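Local coordinates for probable membrane transporter protein MamO (Magnetospirillum magneticum, PDB 5HMA) that promotes magnetite biomineralization in magnetosomes and activates the MamE protease, its protease-like domain binding transition metals and probably having no proteolytic activity of its own, at residues A26-G32 against K83-M89; R58-V64 against L76-E82; L118-A124 against H135-D140. All blocks are in the same frame, centred on the assembly; numbering follows the deposited sequence.

Contact 1 (A26-G32 against K83-M89); sequences AIVGTNG and KFLHFRM
The last part of strand 23-29 in the first barrel, and the turn after it, are flanked by 83-89, where the connection to the second barrel touches Ile27, Val28, Thr30 and Asn31. Two backbone bonds fix this linker: Phe87 N to Ile27 O (2.9 Å, 152° at the hydrogen) and Phe84 N to Thr30 O, the latter in the carbonyl plane on a lone pair. Between them the His86 ring lies with one face over the Gly29-Thr30 peptide, and Gly29 CA makes a CH-pi contact 4.2 Å from the centroid of that ring. CG of His86 sits between the backbone N and the carbonyl carbon (chi1 59°), which folds the ring back over the chain and lets His86 ND1 donate to Phe87 O at 2.9 Å. Phe84 meets Ile27 CD1 through its CD2 atom (3.8 Å), the two side chains crossing at about a right angle. At the far end Met89 SD rests against Val28 CB, while a water joins Val28 O to Met89 N. Lys83 NZ reaches Asn31 OD1 at 3.2 Å. Such a linker laid along the N-terminal barrel belongs to the two-barrel architecture of trypsin-like domains.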
loop_
_atom_site.group_PDB
_atom_site.type_symbol
_atom_site.label_atom_id
_atom_site.label_comp_id
_atom_site.label_asym_id
_atom_site.label_seq_id
_atom_site.Cartn_x
_atom_site.Cartn_y
_atom_site.Cartn_z
ATOM N N ALA A 26 -3.401 0.238 2.109
ATOM C CA ALA A 26 -3.475 -0.597 3.314
ATOM C C ALA A 26 -4.249 0.138 4.405
ATOM O O ALA A 26 -3.919 1.277 4.726
ATOM C CB ALA A 26 -2.056 -0.964 3.816
ATOM N N ILE A 27 -5.276 -0.501 4.969
ATOM C CA ILE A 27 -6.007 0.113 6.075
ATOM C C ILE A 27 -5.195 -0.046 7.346
ATOM O O ILE A 27 -4.850 -1.169 7.724
ATOM C CB ILE A 27 -7.410 -0.494 6.270
ATOM C CG1 ILE A 27 -8.185 -0.562 4.951
ATOM C CG2 ILE A 27 -8.208 0.336 7.290
ATOM C CD1 ILE A 27 -9.635 -0.998 5.155
ATOM N N VAL A 28 -4.901 1.060 8.027
ATOM C CA VAL A 28 -4.040 0.966 9.196
ATOM C C VAL A 28 -4.709 1.521 10.452
ATOM O O VAL A 28 -4.092 1.595 11.520
ATOM C CB VAL A 28 -2.691 1.655 8.919
ATOM C CG1 VAL A 28 -1.952 0.899 7.797
ATOM C CG2 VAL A 28 -2.911 3.114 8.528
ATOM N N GLY A 29 -5.986 1.875 10.347
ATOM C CA GLY A 29 -6.706 2.366 11.515
ATOM C C GLY A 29 -8.186 2.046 11.451
ATOM O O GLY A 29 -8.793 2.054 10.372
ATOM N N THR A 30 -8.772 1.774 12.607
ATOM C CA THR A 30 -10.148 1.308 12.658
ATOM C C THR A 30 -11.117 2.353 12.077
ATOM O O THR A 30 -12.109 1.990 11.445
ATOM C CB THR A 30 -10.543 0.925 14.106
ATOM O OG1 THR A 30 -11.936 0.608 14.159
ATOM C CG2 THR A 30 -10.259 2.057 15.052
ATOM N N ASN A 31 -10.817 3.642 12.239
ATOM C CA ASN A 31 -11.726 4.672 11.722
ATOM C C ASN A 31 -11.434 5.072 10.285
ATOM O O ASN A 31 -11.847 6.133 9.846
ATOM C CB ASN A 31 -11.695 5.918 12.593
ATOM C CG ASN A 31 -12.275 5.671 13.955
ATOM O OD1 ASN A 31 -13.484 5.487 14.101
ATOM N ND2 ASN A 31 -11.416 5.660 14.972
ATOM N N GLY A 32 -10.726 4.227 9.554
ATOM C CA GLY A 32 -10.587 4.429 8.131
ATOM C C GLY A 32 -9.317 5.101 7.649
ATOM O O GLY A 32 -9.319 5.724 6.588
ATOM N N LYS A 83 -16.560 1.379 10.785
ATOM C CA LYS A 83 -15.302 0.870 11.332
ATOM C C LYS A 83 -14.693 -0.191 10.402
ATOM O O LYS A 83 -15.414 -0.842 9.638
ATOM C CB LYS A 83 -15.536 0.280 12.724
ATOM C CG LYS A 83 -15.501 1.278 13.898
ATOM C CD LYS A 83 -16.273 2.563 13.651
ATOM C CE LYS A 83 -16.449 3.339 14.958
ATOM N NZ LYS A 83 -16.531 4.805 14.731
ATOM N N PHE A 84 -13.377 -0.385 10.484
ATOM C CA PHE A 84 -12.667 -1.266 9.558
ATOM C C PHE A 84 -11.693 -2.179 10.266
ATOM O O PHE A 84 -10.980 -1.745 11.173
ATOM C CB PHE A 84 -11.895 -0.460 8.507
ATOM C CG PHE A 84 -12.765 0.424 7.652
ATOM C CD1 PHE A 84 -13.209 1.660 8.130
ATOM C CD2 PHE A 84 -13.130 0.034 6.370
ATOM C CE1 PHE A 84 -14.013 2.489 7.351
ATOM C CE2 PHE A 84 -13.941 0.868 5.572
ATOM C CZ PHE A 84 -14.379 2.096 6.070
ATOM N N LEU A 85 -11.671 -3.444 9.847
ATOM C CA LEU A 85 -10.544 -4.331 10.123
ATOM C C LEU A 85 -9.292 -3.725 9.479
ATOM O O LEU A 85 -9.351 -3.183 8.372
ATOM C CB LEU A 85 -10.815 -5.738 9.579
ATOM C CG LEU A 85 -11.937 -6.506 10.279
ATOM C CD1 LEU A 85 -12.121 -7.896 9.674
ATOM C CD2 LEU A 85 -11.628 -6.605 11.763
ATOM N N HIS A 86 -8.155 -3.805 10.154
ATOM C CA HIS A 86 -7.005 -3.015 9.720
ATOM C C HIS A 86 -5.736 -3.668 10.199
ATOM O O HIS A 86 -5.768 -4.435 11.153
ATOM C CB HIS A 86 -7.089 -1.594 10.300
ATOM C CG HIS A 86 -7.134 -1.583 11.799
ATOM N ND1 HIS A 86 -6.016 -1.365 12.579
ATOM C CD2 HIS A 86 -8.152 -1.826 12.662
ATOM C CE1 HIS A 86 -6.346 -1.451 13.856
ATOM N NE2 HIS A 86 -7.636 -1.733 13.936
ATOM N N PHE A 87 -4.616 -3.327 9.576
ATOM C CA PHE A 87 -3.313 -3.696 10.118
ATOM C C PHE A 87 -3.066 -3.009 11.460
ATOM O O PHE A 87 -3.291 -1.806 11.602
ATOM C CB PHE A 87 -2.205 -3.330 9.121
ATOM C CG PHE A 87 -2.197 -4.203 7.903
ATOM C CD1 PHE A 87 -1.706 -5.511 7.978
ATOM C CD2 PHE A 87 -2.688 -3.735 6.689
ATOM C CE1 PHE A 87 -1.698 -6.341 6.857
ATOM C CE2 PHE A 87 -2.688 -4.559 5.547
ATOM C CZ PHE A 87 -2.192 -5.868 5.637
ATOM N N ARG A 88 -2.603 -3.767 12.444
ATOM C CA ARG A 88 -2.219 -3.167 13.722
ATOM C C ARG A 88 -0.809 -2.602 13.641
ATOM O O ARG A 88 0.156 -3.355 13.440
ATOM C CB ARG A 88 -2.286 -4.190 14.853
ATOM C CG ARG A 88 -3.614 -4.895 15.026
ATOM C CD ARG A 88 -3.560 -5.764 16.279
ATOM N NE ARG A 88 -3.202 -4.975 17.458
ATOM C CZ ARG A 88 -2.432 -5.406 18.455
ATOM N NH1 ARG A 88 -1.922 -6.632 18.424
ATOM N NH2 ARG A 88 -2.168 -4.606 19.483
ATOM N N MET A 89 -0.675 -1.290 13.810
ATOM C CA MET A 89 0.635 -0.642 13.697
ATOM C C MET A 89 1.620 -1.100 14.777
ATOM O O MET A 89 2.832 -1.079 14.567
ATOM C CB MET A 89 0.484 0.880 13.735
ATOM C CG MET A 89 -0.257 1.438 12.524
ATOM S SD MET A 89 0.468 0.911 10.954
ATOM C CE MET A 89 2.038 1.770 11.042
HETATM O O HOH W 1 -3.283 0.420 14.260
#

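Contact 2 (R58-V64 against L76-E82)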
loop_
_atom_site.group_PDB
_atom_site.type_symbol
_atom_site.label_atom_id
_atom_site.label_comp_id
_atom_site.label_asym_id
_atom_site.label_seq_id
_atom_site.Cartn_x
_atom_site.Cartn_y
_atom_site.Cartn_z
ATOM N N ARG A 58 -17.492 -1.690 -1.666
ATOM C CA ARG A 58 -18.044 -0.420 -1.207
ATOM C C ARG A 58 -17.020 0.697 -1.366
ATOM O O ARG A 58 -15.825 0.498 -1.137
ATOM C CB ARG A 58 -18.504 -0.517 0.250
ATOM C CG ARG A 58 -19.811 -1.280 0.384
ATOM C CD ARG A 58 -20.488 -1.043 1.715
ATOM N NE ARG A 58 -20.698 0.373 2.000
ATOM C CZ ARG A 58 -21.165 0.816 3.162
ATOM N NH1 ARG A 58 -21.461 -0.055 4.117
ATOM N NH2 ARG A 58 -21.336 2.116 3.377
ATOM N N ARG A 59 -17.484 1.872 -1.769
ATOM C CA ARG A 59 -16.574 2.988 -1.997
ATOM C C ARG A 59 -16.748 4.043 -0.933
ATOM O O ARG A 59 -17.856 4.309 -0.484
ATOM C CB ARG A 59 -16.791 3.585 -3.386
ATOM C CG ARG A 59 -16.381 2.601 -4.462
ATOM C CD ARG A 59 -16.601 3.139 -5.835
ATOM N NE ARG A 59 -15.664 4.200 -6.178
ATOM C CZ ARG A 59 -15.652 4.799 -7.364
ATOM N NH1 ARG A 59 -16.525 4.415 -8.291
ATOM N NH2 ARG A 59 -14.780 5.767 -7.626
ATOM N N PHE A 60 -15.639 4.634 -0.519
ATOM C CA PHE A 60 -15.676 5.723 0.452
ATOM C C PHE A 60 -14.775 6.835 -0.036
ATOM O O PHE A 60 -13.646 6.568 -0.469
ATOM C CB PHE A 60 -15.211 5.254 1.838
ATOM C CG PHE A 60 -15.977 4.080 2.369
ATOM C CD1 PHE A 60 -17.154 4.270 3.081
ATOM C CD2 PHE A 60 -15.540 2.783 2.125
ATOM C CE1 PHE A 60 -17.874 3.188 3.567
ATOM C CE2 PHE A 60 -16.252 1.692 2.605
ATOM C CZ PHE A 60 -17.420 1.894 3.330
ATOM N N PRO A 61 -15.266 8.081 0.015
ATOM C CA PRO A 61 -14.385 9.215 -0.284
ATOM C C PRO A 61 -13.248 9.310 0.744
ATOM O O PRO A 61 -13.414 8.932 1.907
ATOM C CB PRO A 61 -15.318 10.441 -0.213
ATOM C CG PRO A 61 -16.562 9.973 0.462
ATOM C CD PRO A 61 -16.644 8.486 0.356
ATOM N N ALA A 62 -12.088 9.789 0.319
ATOM C CA ALA A 62 -10.982 9.933 1.245
ATOM C C ALA A 62 -10.288 11.259 1.028
ATOM O O ALA A 62 -10.240 11.771 -0.088
ATOM C CB ALA A 62 -9.997 8.780 1.093
ATOM N N GLN A 63 -9.782 11.826 2.118
ATOM C CA GLN A 63 -8.962 13.022 2.056
ATOM C C GLN A 63 -7.544 12.645 2.429
ATOM O O GLN A 63 -7.324 11.705 3.198
ATOM C CB GLN A 63 -9.485 14.117 2.999
ATOM C CG GLN A 63 -10.945 14.523 2.779
ATOM C CD GLN A 63 -11.203 15.076 1.390
ATOM O OE1 GLN A 63 -10.444 15.910 0.887
ATOM N NE2 GLN A 63 -12.279 14.610 0.757
ATOM N N VAL A 64 -6.579 13.375 1.884
ATOM C CA VAL A 64 -5.200 13.221 2.308
ATOM C C VAL A 64 -5.036 13.885 3.675
ATOM O O VAL A 64 -5.380 15.046 3.845
ATOM C CB VAL A 64 -4.232 13.823 1.279
ATOM C CG1 VAL A 64 -2.805 13.771 1.809
ATOM C CG2 VAL A 64 -4.352 13.094 -0.053
ATOM N N LEU A 76 -4.273 8.597 4.100
ATOM C CA LEU A 76 -5.624 9.012 3.753
ATOM C C LEU A 76 -6.563 8.737 4.918
ATOM O O LEU A 76 -6.315 7.851 5.741
ATOM C CB LEU A 76 -6.125 8.264 2.506
ATOM C CG LEU A 76 -5.237 8.152 1.267
ATOM C CD1 LEU A 76 -5.988 7.421 0.157
ATOM C CD2 LEU A 76 -4.789 9.525 0.802
ATOM N N LYS A 77 -7.656 9.483 4.969
ATOM C CA LYS A 77 -8.726 9.185 5.905
ATOM C C LYS A 77 -10.033 9.040 5.129
ATOM O O LYS A 77 -10.458 9.963 4.444
ATOM C CB LYS A 77 -8.831 10.281 6.969
ATOM C CG LYS A 77 -10.097 10.264 7.814
ATOM C CD LYS A 77 -10.092 9.129 8.828
ATOM C CE LYS A 77 -11.157 9.365 9.907
ATOM N NZ LYS A 77 -12.532 9.107 9.398
ATOM N N MET A 78 -10.656 7.872 5.214
ATOM C CA MET A 78 -11.973 7.687 4.625
ATOM C C MET A 78 -13.019 8.492 5.402
ATOM O O MET A 78 -13.003 8.526 6.643
ATOM C CB MET A 78 -12.333 6.204 4.594
ATOM C CG MET A 78 -11.441 5.391 3.663
ATOM S SD MET A 78 -11.922 3.653 3.425
ATOM C CE MET A 78 -11.174 2.878 4.871
ATOM N N GLN A 79 -13.901 9.169 4.671
ATOM C CA GLN A 79 -14.990 9.923 5.276
ATOM C C GLN A 79 -16.181 8.993 5.440
ATOM O O GLN A 79 -16.941 8.787 4.497
ATOM C CB GLN A 79 -15.385 11.127 4.415
ATOM C CG GLN A 79 -14.209 11.931 3.913
ATOM C CD GLN A 79 -13.489 12.634 5.034
ATOM O OE1 GLN A 79 -12.361 12.279 5.386
ATOM N NE2 GLN A 79 -14.138 13.639 5.610
ATOM N N THR A 80 -16.340 8.428 6.633
ATOM C CA THR A 80 -17.381 7.435 6.873
ATOM C C THR A 80 -17.635 7.290 8.360
ATOM O O THR A 80 -16.744 7.544 9.161
ATOM C CB THR A 80 -16.976 6.051 6.288
ATOM O OG1 THR A 80 -17.987 5.086 6.605
ATOM C CG2 THR A 80 -15.656 5.611 6.884
ATOM N N THR A 81 -18.839 6.875 8.741
ATOM C CA THR A 81 -19.082 6.495 10.133
ATOM C C THR A 81 -18.709 5.029 10.399
ATOM O O THR A 81 -18.832 4.547 11.519
ATOM C CB THR A 81 -20.547 6.693 10.524
ATOM O OG1 THR A 81 -21.378 6.143 9.498
ATOM C CG2 THR A 81 -20.859 8.159 10.673
ATOM N N GLU A 82 -18.261 4.312 9.376
ATOM C CA GLU A 82 -18.024 2.884 9.556
ATOM C C GLU A 82 -16.645 2.541 10.140
ATOM O O GLU A 82 -15.690 3.306 10.011
ATOM C CB GLU A 82 -18.221 2.159 8.231
ATOM C CG GLU A 82 -19.325 1.124 8.338
ATOM C CD GLU A 82 -20.434 1.344 7.362
ATOM O OE1 GLU A 82 -21.421 0.594 7.432
ATOM O OE2 GLU A 82 -20.315 2.254 6.516
#
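Strands 58-68 and 73-78 form an antiparallel beta hairpin in the first barrel of the trypsin-like domain, and Gln63 and Lys77 are its hydrogen-bonded pair here: Lys77 N gives to Gln63 O at 2.9 Å, and Gln63 N returns a bond to Lys77 O. Past the non-hydrogen-bonded pair Ala62-Met78, Gln79 N continues the ladder to Pro61 O (2.8 Å, 170° at the hydrogen). On the face carrying Ala62, Val64, Leu76 and Met78, Leu76 CD2 packs on Val64 CG2 at 3.7 Å. Beyond the last bridge, Phe60 CG, anti to the carbonyl carbon (chi1 -55°), carries the ring to where Met78 SD lies 3.9 Å from Phe60 CD2 in an oblique Met-aromatic contact and Thr80 OG1 3.6 Å from Phe60 CE1. With an alanine here the ring contacts to Met78 and Thr80 go, and the Arg58 guanidinium, without Phe60 CZ against its face, would probably turn more freely.

Farther out, Phe84 packs edge-to-face on Phe60, and strand 47-51 flanks the hairpin through Val49 and Val51. Thr80 OG1 accepts from Glu82 N at 2.9 Å, an ST turn, after which Glu82 points toward Arg58. Their salt bridge is long and weakly bonded, Arg58 NH2 to Glu82 OE2 at 3.3 Å, with guanidinium and carboxylate planes 82° apart.

Contact 3 (L118-A124 against H135-D140); sequences LVQSADA and HLLRSD
Ala124 and Leu136 pair closely, Ala124 N giving to Leu136 O at 2.8 Å and Leu136 N returning a bond to Ala124 O. On the face shared with Ser121, the methyl of Ala124 meets the aliphatic part of Arg138, CB to CG at 3.7 Å, while the guanidinium leads away to a salt bridge with Glu174. Leu137 CD2 comes within 3.6 Å of Ala122 CA; strand 173-179, next in the sheet, is touched by Leu136 and Leu137.

The pairing belongs to the second barrel of the trypsin-like fold, where 112-121 and, past a corner at Ala122 and Asp123, 124-128 both run antiparallel to strand 131-139. Two classic beta bulges mark the change: Gln120 and Ser121 both face Arg138, and Asp123 and Ala124 both face Leu136. Arg138 O therefore takes a nearly straight bond from Gln120 N (170° at the hydrogen) and a weak one from Ser121 N.

The ends are more exposed. Asp140 CG lies between the backbone N and the carbonyl carbon (chi1 41°), placing the carboxylate for two bonds: OD1 receives Leu118 N at 3.0 Å on its syn lone pair, and Gln120 NE2 meets OD2 (2.9 Å) from above the carboxylate plane. At the other end Asp123 and His135 lie side by side, and a water donates to Asp123 OD1 at 2.9 Å while accepting from His135 N; the His135 side chain is about 8 Å from the bound nickel ion.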
loop_
_atom_site.group_PDB
_atom_site.type_symbol
_atom_site.label_atom_id
_atom_site.label_comp_id
_atom_site.label_asym_id
_atom_site.label_seq_id
_atom_site.Cartn_x
_atom_site.Cartn_y
_atom_site.Cartn_z
ATOM N N LEU A 118 10.663 -13.597 -2.080
ATOM C CA LEU A 118 11.711 -13.365 -1.101
ATOM C C LEU A 118 12.147 -11.900 -1.082
ATOM O O LEU A 118 12.139 -11.217 -2.112
ATOM C CB LEU A 118 12.911 -14.262 -1.401
ATOM C CG LEU A 118 12.610 -15.753 -1.354
ATOM C CD1 LEU A 118 13.889 -16.576 -1.590
ATOM C CD2 LEU A 118 11.958 -16.089 -0.013
ATOM N N VAL A 119 12.528 -11.419 0.094
ATOM C CA VAL A 119 13.244 -10.156 0.198
ATOM C C VAL A 119 14.625 -10.333 -0.453
ATOM O O VAL A 119 15.336 -11.299 -0.164
ATOM C CB VAL A 119 13.362 -9.713 1.656
ATOM C CG1 VAL A 119 14.130 -8.397 1.751
ATOM C CG2 VAL A 119 11.980 -9.615 2.278
ATOM N N GLN A 120 15.003 -9.427 -1.346
ATOM C CA GLN A 120 16.233 -9.627 -2.115
ATOM C C GLN A 120 17.303 -8.610 -1.738
ATOM O O GLN A 120 18.487 -8.803 -2.028
ATOM C CB GLN A 120 15.950 -9.565 -3.622
ATOM C CG GLN A 120 14.996 -10.645 -4.140
ATOM C CD GLN A 120 15.634 -12.037 -4.243
ATOM O OE1 GLN A 120 16.776 -12.261 -3.823
ATOM N NE2 GLN A 120 14.884 -12.978 -4.804
ATOM N N SER A 121 16.876 -7.535 -1.088
ATOM C CA SER A 121 17.785 -6.500 -0.602
ATOM C C SER A 121 17.044 -5.721 0.459
ATOM O O SER A 121 15.818 -5.621 0.398
ATOM C CB SER A 121 18.241 -5.573 -1.734
ATOM O OG SER A 121 18.804 -4.382 -1.214
ATOM N N ALA A 122 17.764 -5.178 1.434
ATOM C CA ALA A 122 17.100 -4.402 2.483
ATOM C C ALA A 122 17.526 -2.935 2.450
ATOM O O ALA A 122 17.147 -2.149 3.320
ATOM C CB ALA A 122 17.372 -5.008 3.849
ATOM N N ASP A 123 18.297 -2.571 1.428
ATOM C CA ASP A 123 18.800 -1.210 1.296
ATOM C C ASP A 123 19.008 -0.872 -0.185
ATOM O O ASP A 123 20.084 -1.076 -0.751
ATOM C CB ASP A 123 20.102 -1.050 2.085
ATOM C CG ASP A 123 20.383 0.391 2.464
ATOM O OD1 ASP A 123 19.694 1.286 1.936
ATOM O OD2 ASP A 123 21.298 0.628 3.284
ATOM N N ALA A 124 17.955 -0.377 -0.817
ATOM C CA ALA A 124 18.022 -0.038 -2.230
ATOM C C ALA A 124 17.421 1.339 -2.475
ATOM O O ALA A 124 16.422 1.703 -1.845
ATOM C CB ALA A 124 17.301 -1.092 -3.069
ATOM N N HIS A 135 17.004 3.519 1.103
ATOM C CA HIS A 135 16.786 2.483 2.117
ATOM C C HIS A 135 15.455 1.750 1.959
ATOM O O HIS A 135 14.746 1.498 2.930
ATOM C CB HIS A 135 16.898 3.091 3.517
ATOM C CG HIS A 135 18.168 3.857 3.737
ATOM N ND1 HIS A 135 18.240 5.226 3.604
ATOM C CD2 HIS A 135 19.417 3.443 4.060
ATOM C CE1 HIS A 135 19.478 5.625 3.845
ATOM N NE2 HIS A 135 20.211 4.561 4.123
ATOM N N LEU A 136 15.128 1.411 0.717
ATOM C CA LEU A 136 13.964 0.585 0.427
ATOM C C LEU A 136 14.327 -0.897 0.444
ATOM O O LEU A 136 15.499 -1.262 0.324
ATOM C CB LEU A 136 13.376 0.950 -0.935
ATOM C CG LEU A 136 12.913 2.395 -1.083
ATOM C CD1 LEU A 136 12.669 2.707 -2.538
ATOM C CD2 LEU A 136 11.647 2.601 -0.284
ATOM N N LEU A 137 13.315 -1.743 0.586
ATOM C CA LEU A 137 13.470 -3.172 0.336
ATOM C C LEU A 137 13.294 -3.477 -1.146
ATOM O O LEU A 137 12.639 -2.725 -1.875
ATOM C CB LEU A 137 12.444 -3.969 1.129
ATOM C CG LEU A 137 12.315 -3.662 2.620
ATOM C CD1 LEU A 137 11.112 -4.403 3.190
ATOM C CD2 LEU A 137 13.596 -4.051 3.349
ATOM N N ARG A 138 13.865 -4.588 -1.592
ATOM C CA ARG A 138 13.487 -5.153 -2.886
ATOM C C ARG A 138 13.017 -6.581 -2.726
ATOM O O ARG A 138 13.618 -7.367 -1.993
ATOM C CB ARG A 138 14.647 -5.110 -3.861
ATOM C CG ARG A 138 14.993 -3.712 -4.261
ATOM C CD ARG A 138 15.965 -3.730 -5.392
ATOM N NE ARG A 138 15.350 -4.192 -6.628
ATOM C CZ ARG A 138 15.953 -4.111 -7.805
ATOM N NH1 ARG A 138 15.352 -4.546 -8.903
ATOM N NH2 ARG A 138 17.168 -3.587 -7.871
ATOM N N SER A 139 11.939 -6.916 -3.416
ATOM C CA SER A 139 11.457 -8.287 -3.436
ATOM C C SER A 139 10.771 -8.585 -4.761
ATOM O O SER A 139 10.228 -7.692 -5.420
ATOM C CB SER A 139 10.487 -8.540 -2.283
ATOM O OG SER A 139 9.173 -8.232 -2.695
ATOM N N ASP A 140 10.790 -9.852 -5.144
ATOM C CA ASP A 140 10.120 -10.275 -6.362
ATOM C C ASP A 140 8.645 -10.605 -6.115
ATOM O O ASP A 140 7.998 -11.210 -6.966
ATOM C CB ASP A 140 10.849 -11.480 -6.979
ATOM C CG ASP A 140 11.298 -12.495 -5.936
ATOM O OD1 ASP A 140 10.605 -12.658 -4.914
ATOM O OD2 ASP A 140 12.349 -13.136 -6.136
HETATM O O HOH W 2 19.321 2.989 -0.424
#

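Contacts 1 and 2 are neighbours in the first barrel, their centres 12 Å apart, and they touch directly: Gly32 O lies 2.9 Å from Met78 N, a probable hydrogen bond. In sequence, both segments of contact 2 fall between those of contact 1, and 76-82 runs straight on into 83-89, so these two contacts tie the linker to the first barrel. Contact 3 follows later in the chain, in the second barrel across the centre of the domain, with its centre about 25 Å from that of contact 1 and 31 Å from that of contact 2. Nickel is held by His71 and His186. Between side chains, Leu136 of contact 3 is about 6 Å from His71, while His135 of contact 3 and Met89 of contact 1 are each about 10 Å from His186.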